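Local coordinates for major capsid protein (Paramecium bursaria Chlorella virus 1, PDB 5TIP), which self-assembles as trimers into the large icosahedral capsid of this chlorella virus, forming the bulk of its glycoprotein shell, at residues R103-Y115 against F146-P158. Sequence-based numbering, arbitrary orientation.
Sequences RIDKHYNDWFRTY and FYVPLIFFFNQTP
Ile-151 and Phe-152 pack against His-107, Phe-112 and Tyr-115 in the N-terminal jelly roll of this double-jelly-roll capsid protein, where the turn after strand 143-149, in one sheet, meets strand 102-108, the edge strand of the four-stranded sheet within this chain, and the helix that follows it. Apolar packing centres on Ile-151. With chi1 at 48°, its CG1 branch lies between backbone N and carbonyl carbon and extends toward the helix, where CD1 makes CH-pi contacts over a face of Tyr-115 (4.0 Å to the ring centroid) and over a face of Phe-112. A slim, branched chain lets one methyl meet both rings. Phe-112 also reaches Val-148 CG1 with its CE2, 4.0 Å away, while Leu-150 CD2 meets its edge. Farther along the strand, Ile-104 CG2 touches Phe-153 CE1, both residues resting on Ile-227 of strand 223-237 in the second jelly roll.

The aromatic pair is His-107 with Phe-152, centroids 4.2 Å apart and planes inclined by 32°; Trp-111 CD1 approaches the opposite imidazole face. Histidine suits this place because its faces pack while both nitrogens find polar partners: NE2 donates to Asp-105 OD2 from above the carboxylate plane, and a water at ND1 helps fix the ring's rotation. A carboxylate at 105 takes donors on both oxygens, OD1 accepting from Lys-106 N and Leu-230 N. The water 2.7 Å from His-107 ND1 also accepts from Ile-151 N at 2.8 Å.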
loop_
_atom_site.group_PDB
_atom_site.type_symbol
_atom_site.label_atom_id
_atom_site.label_comp_id
_atom_site.label_asym_id
_atom_site.label_seq_id
_atom_site.Cartn_x
_atom_site.Cartn_y
_atom_site.Cartn_z
ATOM N N ARG A 103 23.979 -3.078 26.669
ATOM C CA ARG A 103 23.296 -3.428 25.431
ATOM C C ARG A 103 21.820 -3.063 25.526
ATOM O O ARG A 103 21.121 -3.493 26.449
ATOM C CB ARG A 103 23.449 -4.917 25.134
ATOM C CG ARG A 103 22.650 -5.383 23.929
ATOM C CD ARG A 103 22.625 -6.896 23.824
ATOM N NE ARG A 103 23.943 -7.456 23.549
ATOM C CZ ARG A 103 24.172 -8.747 23.336
ATOM N NH1 ARG A 103 23.167 -9.612 23.366
ATOM N NH2 ARG A 103 25.403 -9.175 23.093
ATOM N N ILE A 104 21.345 -2.278 24.564
ATOM C CA ILE A 104 19.933 -1.919 24.503
ATOM C C ILE A 104 19.161 -2.872 23.602
ATOM O O ILE A 104 18.036 -3.265 23.919
ATOM C CB ILE A 104 19.791 -0.458 24.035
ATOM C CG1 ILE A 104 20.640 0.459 24.915
ATOM C CG2 ILE A 104 18.337 -0.024 24.062
ATOM C CD1 ILE A 104 20.273 0.411 26.380
ATOM N N ASP A 105 19.756 -3.260 22.478
ATOM C CA ASP A 105 19.123 -4.179 21.545
ATOM C C ASP A 105 20.206 -4.754 20.647
ATOM O O ASP A 105 21.287 -4.176 20.503
ATOM C CB ASP A 105 18.040 -3.476 20.720
ATOM C CG ASP A 105 17.027 -4.441 20.143
ATOM O OD1 ASP A 105 17.131 -5.654 20.425
ATOM O OD2 ASP A 105 16.124 -3.986 19.409
ATOM N N LYS A 106 19.908 -5.903 20.043
ATOM C CA LYS A 106 20.840 -6.523 19.111
ATOM C C LYS A 106 20.048 -7.271 18.051
ATOM O O LYS A 106 19.170 -8.072 18.380
ATOM C CB LYS A 106 21.805 -7.473 19.829
ATOM C CG LYS A 106 22.786 -8.164 18.896
ATOM C CD LYS A 106 23.834 -8.954 19.665
ATOM C CE LYS A 106 24.846 -9.586 18.722
ATOM N NZ LYS A 106 25.935 -10.288 19.457
ATOM N N HIS A 107 20.367 -7.008 16.787
ATOM C CA HIS A 107 19.668 -7.596 15.658
ATOM C C HIS A 107 20.613 -8.476 14.847
ATOM O O HIS A 107 21.836 -8.401 14.981
ATOM C CB HIS A 107 19.069 -6.501 14.770
ATOM C CG HIS A 107 17.992 -5.709 15.444
ATOM N ND1 HIS A 107 17.377 -4.631 14.844
ATOM C CD2 HIS A 107 17.420 -5.836 16.665
ATOM C CE1 HIS A 107 16.473 -4.128 15.667
ATOM N NE2 HIS A 107 16.480 -4.841 16.779
ATOM N N TYR A 108 20.025 -9.320 14.003
ATOM C CA TYR A 108 20.771 -10.260 13.181
ATOM C C TYR A 108 20.249 -10.187 11.752
ATOM O O TYR A 108 19.129 -9.737 11.507
ATOM C CB TYR A 108 20.650 -11.691 13.724
ATOM C CG TYR A 108 20.952 -11.803 15.204
ATOM C CD1 TYR A 108 19.958 -11.590 16.150
ATOM C CD2 TYR A 108 22.229 -12.107 15.654
ATOM C CE1 TYR A 108 20.224 -11.682 17.503
ATOM C CE2 TYR A 108 22.504 -12.202 17.008
ATOM C CZ TYR A 108 21.497 -11.989 17.926
ATOM O OH TYR A 108 21.761 -12.081 19.274
ATOM N N ASN A 109 21.076 -10.637 10.800
ATOM C CA ASN A 109 20.676 -10.552 9.398
ATOM C C ASN A 109 19.446 -11.404 9.110
ATOM O O ASN A 109 18.618 -11.031 8.273
ATOM C CB ASN A 109 21.832 -10.948 8.476
ATOM C CG ASN A 109 22.379 -12.326 8.772
ATOM O OD1 ASN A 109 21.898 -13.022 9.664
ATOM N ND2 ASN A 109 23.389 -12.733 8.013
ATOM N N ASP A 110 19.299 -12.544 9.791
ATOM C CA ASP A 110 18.105 -13.355 9.584
ATOM C C ASP A 110 16.869 -12.670 10.154
ATOM O O ASP A 110 15.754 -12.912 9.677
ATOM C CB ASP A 110 18.283 -14.743 10.199
ATOM C CG ASP A 110 17.123 -15.674 9.882
ATOM O OD1 ASP A 110 16.980 -16.070 8.706
ATOM O OD2 ASP A 110 16.355 -16.010 10.807
ATOM N N TRP A 111 17.038 -11.817 11.167
ATOM C CA TRP A 111 15.912 -11.009 11.619
ATOM C C TRP A 111 15.546 -9.957 10.581
ATOM O O TRP A 111 14.360 -9.719 10.322
ATOM C CB TRP A 111 16.225 -10.340 12.953
ATOM C CG TRP A 111 15.209 -9.300 13.296
ATOM C CD1 TRP A 111 15.413 -7.957 13.402
ATOM C CD2 TRP A 111 13.816 -9.516 13.549
ATOM N NE1 TRP A 111 14.235 -7.323 13.716
ATOM C CE2 TRP A 111 13.239 -8.258 13.811
ATOM C CE3 TRP A 111 13.001 -10.652 13.584
ATOM C CZ2 TRP A 111 11.887 -8.105 14.108
ATOM C CZ3 TRP A 111 11.659 -10.498 13.875
ATOM C CH2 TRP A 111 11.116 -9.234 14.134
ATOM N N PHE A 112 16.533 -9.366 9.969
ATOM C CA PHE A 112 16.304 -8.420 8.920
ATOM C C PHE A 112 15.515 -9.142 7.826
ATOM O O PHE A 112 14.593 -8.584 7.300
ATOM C CB PHE A 112 17.627 -7.850 8.405
ATOM C CG PHE A 112 18.134 -6.698 9.186
ATOM C CD1 PHE A 112 18.166 -6.721 10.519
ATOM C CD2 PHE A 112 18.548 -5.563 8.560
ATOM C CE1 PHE A 112 18.603 -5.671 11.237
ATOM C CE2 PHE A 112 18.977 -4.466 9.283
ATOM C CZ PHE A 112 19.007 -4.531 10.639
ATOM N N ARG A 113 15.883 -10.382 7.510
ATOM C CA ARG A 113 15.172 -11.148 6.494
ATOM C C ARG A 113 13.756 -11.479 6.950
ATOM O O ARG A 113 12.811 -11.415 6.156
ATOM C CB ARG A 113 15.943 -12.428 6.166
ATOM C CG ARG A 113 15.398 -13.209 4.975
ATOM C CD ARG A 113 16.039 -12.776 3.661
ATOM N NE ARG A 113 15.864 -11.348 3.409
ATOM C CZ ARG A 113 14.776 -10.815 2.867
ATOM N NH1 ARG A 113 13.761 -11.593 2.514
ATOM N NH2 ARG A 113 14.699 -9.506 2.682
ATOM N N THR A 114 13.594 -11.835 8.229
ATOM C CA THR A 114 12.270 -12.161 8.751
ATOM C C THR A 114 11.398 -10.917 8.868
ATOM O O THR A 114 10.207 -10.952 8.532
ATOM C CB THR A 114 12.403 -12.850 10.111
ATOM O OG1 THR A 114 13.114 -14.084 9.953
ATOM C CG2 THR A 114 11.031 -13.137 10.711
ATOM N N TYR A 115 11.974 -9.807 9.336
ATOM C CA TYR A 115 11.218 -8.562 9.433
ATOM C C TYR A 115 10.737 -8.103 8.064
ATOM O O TYR A 115 9.605 -7.623 7.924
ATOM C CB TYR A 115 12.076 -7.482 10.092
ATOM C CG TYR A 115 11.437 -6.113 10.117
ATOM C CD1 TYR A 115 10.587 -5.743 11.148
ATOM C CD2 TYR A 115 11.688 -5.189 9.112
ATOM C CE1 TYR A 115 10.001 -4.495 11.175
ATOM C CE2 TYR A 115 11.106 -3.938 9.130
ATOM C CZ TYR A 115 10.264 -3.596 10.165
ATOM O OH TYR A 115 9.679 -2.350 10.194
ATOM N N PHE A 146 25.023 0.068 -1.731
ATOM C CA PHE A 146 23.867 -0.444 -1.017
ATOM C C PHE A 146 23.638 0.360 0.254
ATOM O O PHE A 146 24.567 0.942 0.820
ATOM C CB PHE A 146 24.045 -1.922 -0.665
ATOM C CG PHE A 146 24.208 -2.819 -1.858
ATOM C CD1 PHE A 146 23.100 -3.275 -2.552
ATOM C CD2 PHE A 146 25.465 -3.221 -2.276
ATOM C CE1 PHE A 146 23.241 -4.106 -3.647
ATOM C CE2 PHE A 146 25.612 -4.053 -3.372
ATOM C CZ PHE A 146 24.498 -4.496 -4.057
ATOM N N TYR A 147 22.385 0.380 0.700
ATOM C CA TYR A 147 21.977 1.128 1.885
ATOM C C TYR A 147 21.155 0.201 2.768
ATOM O O TYR A 147 20.034 -0.173 2.407
ATOM C CB TYR A 147 21.167 2.366 1.507
ATOM C CG TYR A 147 21.839 3.289 0.516
ATOM C CD1 TYR A 147 21.689 3.101 -0.851
ATOM C CD2 TYR A 147 22.600 4.365 0.948
ATOM C CE1 TYR A 147 22.292 3.950 -1.759
ATOM C CE2 TYR A 147 23.204 5.221 0.048
ATOM C CZ TYR A 147 23.047 5.008 -1.303
ATOM O OH TYR A 147 23.649 5.858 -2.201
ATOM N N VAL A 148 21.703 -0.168 3.922
ATOM C CA VAL A 148 21.021 -1.047 4.866
ATOM C C VAL A 148 20.495 -0.180 6.008
ATOM O O VAL A 148 21.300 0.315 6.814
ATOM C CB VAL A 148 21.951 -2.149 5.387
ATOM C CG1 VAL A 148 21.180 -3.115 6.270
ATOM C CG2 VAL A 148 22.602 -2.885 4.226
ATOM N N PRO A 149 19.183 0.041 6.110
ATOM C CA PRO A 149 18.651 0.860 7.207
ATOM C C PRO A 149 18.462 0.025 8.467
ATOM O O PRO A 149 17.920 -1.082 8.421
ATOM C CB PRO A 149 17.310 1.356 6.658
ATOM C CG PRO A 149 16.878 0.259 5.733
ATOM C CD PRO A 149 18.135 -0.346 5.148
ATOM N N LEU A 150 18.913 0.561 9.596
ATOM C CA LEU A 150 18.725 -0.115 10.869
ATOM C C LEU A 150 17.299 0.092 11.361
ATOM O O LEU A 150 16.642 1.082 11.029
ATOM C CB LEU A 150 19.722 0.398 11.910
ATOM C CG LEU A 150 21.205 0.191 11.597
ATOM C CD1 LEU A 150 22.067 0.580 12.791
ATOM C CD2 LEU A 150 21.483 -1.244 11.174
ATOM N N ILE A 151 16.816 -0.862 12.154
ATOM C CA ILE A 151 15.421 -0.848 12.578
ATOM C C ILE A 151 15.324 -0.964 14.094
ATOM O O ILE A 151 14.473 -1.692 14.619
ATOM C CB ILE A 151 14.619 -1.966 11.886
ATOM C CG1 ILE A 151 15.360 -3.302 11.978
ATOM C CG2 ILE A 151 14.349 -1.600 10.434
ATOM C CD1 ILE A 151 14.692 -4.431 11.223
ATOM N N PHE A 152 16.186 -0.245 14.810
ATOM C CA PHE A 152 16.057 -0.158 16.255
ATOM C C PHE A 152 14.896 0.775 16.607
ATOM O O PHE A 152 14.236 1.344 15.733
ATOM C CB PHE A 152 17.373 0.300 16.880
ATOM C CG PHE A 152 18.485 -0.703 16.746
ATOM C CD1 PHE A 152 18.400 -1.942 17.358
ATOM C CD2 PHE A 152 19.615 -0.407 16.001
ATOM C CE1 PHE A 152 19.420 -2.865 17.232
ATOM C CE2 PHE A 152 20.639 -1.327 15.871
ATOM C CZ PHE A 152 20.541 -2.557 16.488
ATOM N N PHE A 153 14.642 0.939 17.909
ATOM C CA PHE A 153 13.441 1.653 18.336
ATOM C C PHE A 153 13.465 3.110 17.892
ATOM O O PHE A 153 12.430 3.662 17.495
ATOM C CB PHE A 153 13.268 1.551 19.855
ATOM C CG PHE A 153 14.376 2.190 20.644
ATOM C CD1 PHE A 153 15.505 1.467 20.987
ATOM C CD2 PHE A 153 14.280 3.510 21.057
ATOM C CE1 PHE A 153 16.522 2.051 21.717
ATOM C CE2 PHE A 153 15.294 4.099 21.785
ATOM C CZ PHE A 153 16.417 3.369 22.117
ATOM N N PHE A 154 14.631 3.753 17.937
ATOM C CA PHE A 154 14.721 5.150 17.537
ATOM C C PHE A 154 14.904 5.322 16.035
ATOM O O PHE A 154 14.970 6.462 15.562
ATOM C CB PHE A 154 15.861 5.852 18.283
ATOM C CG PHE A 154 17.228 5.321 17.960
ATOM C CD1 PHE A 154 17.716 4.189 18.591
ATOM C CD2 PHE A 154 18.037 5.970 17.043
ATOM C CE1 PHE A 154 18.976 3.707 18.297
ATOM C CE2 PHE A 154 19.299 5.493 16.747
ATOM C CZ PHE A 154 19.769 4.361 17.375
ATOM N N ASN A 155 14.986 4.229 15.278
ATOM C CA ASN A 155 15.085 4.310 13.828
ATOM C C ASN A 155 13.736 4.236 13.130
ATOM O O ASN A 155 13.647 4.590 11.949
ATOM C CB ASN A 155 15.965 3.180 13.286
ATOM C CG ASN A 155 17.350 3.176 13.889
ATOM O OD1 ASN A 155 17.848 2.133 14.307
ATOM N ND2 ASN A 155 17.983 4.342 13.935
ATOM N N GLN A 156 12.690 3.785 13.821
ATOM C CA GLN A 156 11.415 3.509 13.173
ATOM C C GLN A 156 10.362 4.583 13.401
ATOM O O GLN A 156 9.357 4.601 12.683
ATOM C CB GLN A 156 10.869 2.159 13.649
ATOM C CG GLN A 156 11.828 1.004 13.423
ATOM C CD GLN A 156 11.151 -0.345 13.519
ATOM O OE1 GLN A 156 10.614 -0.854 12.536
ATOM N NE2 GLN A 156 11.171 -0.935 14.709
ATOM N N THR A 157 10.557 5.472 14.376
ATOM C CA THR A 157 9.609 6.545 14.597
ATOM C C THR A 157 10.344 7.710 15.246
ATOM O O THR A 157 11.118 7.489 16.191
ATOM C CB THR A 157 8.426 6.113 15.470
ATOM O OG1 THR A 157 7.683 7.267 15.883
ATOM C CG2 THR A 157 8.903 5.346 16.699
ATOM N N PRO A 158 10.143 8.938 14.765
ATOM C CA PRO A 158 10.794 10.090 15.408
ATOM C C PRO A 158 10.333 10.325 16.835
ATOM O O PRO A 158 11.051 10.979 17.600
ATOM C CB PRO A 158 10.417 11.263 14.491
ATOM C CG PRO A 158 9.184 10.812 13.782
ATOM C CD PRO A 158 9.341 9.334 13.596
HETATM O O HOH W 1 15.249 -1.606 19.428
HETATM O O HOH W 2 18.546 -2.689 13.307
HETATM O O HOH W 3 13.143 -4.248 14.437
#